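Local atomic coordinates of kunitz-type serine protease inhibitor homolog calcicludine (Dendroaspis angusticeps, PDB entry 5YV7), a protein that blocks L-type calcium channels as a mamba venom toxin built on the Kunitz-type protease inhibitor fold. Residues W1-C7 and K56-K60. Numbering follows the deposited sequence.
Sequences WQPPWYC and KCLGK
One face of the W1 indole lies over the backbone of L58 and G59. The carbonyl O of L58 sits over the centre of that face, 3.3 Å from W1 CE2. The backbone N of G59 lies over the same face, nearer the rim. G59 CA makes a CH-pi contact, 4.0 Å from the centroid of the six-membered ring of W1. G59 has positive phi as the chain leaves the helix, and its lack of a side chain lets the indole come this close. At the edge, W1 NE1 donates a hydrogen bond to C57 O, 3.0 Å away. The acceptor is near the indole plane, but the bond is bent, with an angle of 142° at the hydrogen. With CG anti to the backbone N and beside the carbonyl carbon (chi1 169°), the indole is directed to the 56-60 segment.

P3 CB also packs on C57 O, at 3.3 Å. The P4 ring places CG and CD beside K56 O. Both prolines thus meet backbone carbonyls of consecutive residues of the 56-60 segment.

The ring of Y6 meets K56 with its edge, and the two side chains cross at about a right angle. Y6 OH touches the aliphatic part of K56, 3.4 Å from CD. The amine of K56 goes on to a salt bridge with E52.

C7 and C57 are joined by a disulfide, SG to SG 2.0 Å. Its chi3 of -83° is a near-perpendicular turn about the S-S bond, as is usual for an unstrained disulfide. Both residues are buried. This bond ties the N-terminal segment to the C-terminal helix, as is characteristic of the Kunitz/BPTI fold. F25 of strand 20-26 touches both cysteines, P3 and L58, so the strand packs against the junction. F47, in the loop before helix 50-58, touches Y6, K56 and C57.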
# COMPACT_ATOMS: atom_id res chain seq x y z
N TRP A 1 3.90 -8.78 16.89
CA TRP A 1 3.90 -7.61 16.02
C TRP A 1 2.51 -7.28 15.48
O TRP A 1 1.77 -8.16 15.05
CB TRP A 1 4.85 -7.80 14.83
CG TRP A 1 4.68 -6.74 13.78
CD1 TRP A 1 3.84 -6.78 12.69
CD2 TRP A 1 5.32 -5.45 13.72
NE1 TRP A 1 3.93 -5.62 11.97
CE2 TRP A 1 4.83 -4.78 12.58
CE3 TRP A 1 6.27 -4.81 14.53
CZ2 TRP A 1 5.26 -3.49 12.22
CZ3 TRP A 1 6.69 -3.53 14.17
CH2 TRP A 1 6.19 -2.89 13.02
N GLN A 2 2.18 -5.99 15.51
CA GLN A 2 1.01 -5.43 14.85
C GLN A 2 1.43 -4.32 13.90
O GLN A 2 2.31 -3.52 14.24
CB GLN A 2 0.01 -4.87 15.87
CG GLN A 2 -0.47 -5.86 16.90
CD GLN A 2 -1.33 -5.20 17.96
OE1 GLN A 2 -0.87 -4.33 18.71
NE2 GLN A 2 -2.60 -5.60 18.03
N PRO A 3 0.85 -4.25 12.71
CA PRO A 3 1.21 -3.19 11.75
C PRO A 3 0.66 -1.84 12.19
O PRO A 3 -0.34 -1.78 12.92
CB PRO A 3 0.55 -3.66 10.45
CG PRO A 3 -0.61 -4.46 10.89
CD PRO A 3 -0.15 -5.18 12.15
N PRO A 4 1.29 -0.75 11.76
CA PRO A 4 0.73 0.59 12.00
C PRO A 4 -0.57 0.79 11.22
O PRO A 4 -0.90 0.04 10.31
CB PRO A 4 1.82 1.54 11.51
CG PRO A 4 2.59 0.73 10.50
CD PRO A 4 2.55 -0.69 11.01
N TRP A 5 -1.29 1.87 11.59
CA TRP A 5 -2.68 2.04 11.18
C TRP A 5 -2.80 2.14 9.66
O TRP A 5 -3.76 1.61 9.07
CB TRP A 5 -3.27 3.29 11.84
CG TRP A 5 -2.70 4.57 11.29
CD1 TRP A 5 -1.56 5.21 11.72
CD2 TRP A 5 -3.20 5.35 10.20
NE1 TRP A 5 -1.34 6.33 10.96
CE2 TRP A 5 -2.33 6.45 10.02
CE3 TRP A 5 -4.31 5.23 9.35
CZ2 TRP A 5 -2.53 7.42 9.03
CZ3 TRP A 5 -4.51 6.21 8.35
CH2 TRP A 5 -3.62 7.28 8.20
N TYR A 6 -1.87 2.83 9.01
CA TYR A 6 -2.03 3.07 7.58
C TYR A 6 -1.90 1.79 6.77
O TYR A 6 -2.43 1.72 5.66
CB TYR A 6 -1.04 4.12 7.10
CG TYR A 6 0.39 3.91 7.52
CD1 TYR A 6 1.27 3.17 6.73
CD2 TYR A 6 0.89 4.49 8.69
CE1 TYR A 6 2.59 3.00 7.10
CE2 TYR A 6 2.20 4.33 9.06
CZ TYR A 6 3.05 3.58 8.27
OH TYR A 6 4.37 3.40 8.63
N CYS A 7 -1.23 0.77 7.32
CA CYS A 7 -1.15 -0.53 6.66
C CYS A 7 -2.47 -1.29 6.69
O CYS A 7 -2.60 -2.30 5.98
CB CYS A 7 -0.04 -1.37 7.32
SG CYS A 7 1.57 -0.57 7.23
N LYS A 56 7.75 -0.77 6.74
CA LYS A 56 6.79 -0.03 7.54
C LYS A 56 5.69 -0.93 8.09
O LYS A 56 5.31 -0.78 9.25
CB LYS A 56 6.18 1.11 6.70
CG LYS A 56 7.19 2.19 6.34
CD LYS A 56 6.52 3.50 5.97
CE LYS A 56 7.34 4.29 4.94
NZ LYS A 56 6.54 5.40 4.33
N CYS A 57 5.19 -1.86 7.30
CA CYS A 57 4.02 -2.64 7.70
C CYS A 57 4.38 -3.92 8.44
O CYS A 57 3.59 -4.38 9.27
CB CYS A 57 3.16 -2.97 6.48
SG CYS A 57 2.51 -1.48 5.69
N LEU A 58 5.54 -4.51 8.14
CA LEU A 58 5.97 -5.70 8.87
C LEU A 58 7.03 -5.39 9.91
O LEU A 58 7.25 -6.21 10.81
CB LEU A 58 6.48 -6.76 7.89
CG LEU A 58 5.39 -7.38 7.01
CD1 LEU A 58 5.99 -8.31 5.96
CD2 LEU A 58 4.37 -8.10 7.84
N GLY A 59 7.68 -4.23 9.84
CA GLY A 59 8.79 -3.96 10.71
C GLY A 59 10.10 -4.55 10.25
O GLY A 59 11.05 -4.62 11.03
N LYS A 60 10.18 -4.98 8.99
CA LYS A 60 11.39 -5.59 8.48
C LYS A 60 12.57 -4.63 8.52
O LYS A 60 13.68 -5.03 8.88
CB LYS A 60 11.19 -6.10 7.06
CG LYS A 60 12.42 -6.79 6.52
CD LYS A 60 12.15 -7.47 5.19
CE LYS A 60 13.44 -7.99 4.60
NZ LYS A 60 13.21 -8.45 3.23
OXT LYS A 60 12.43 -3.44 8.21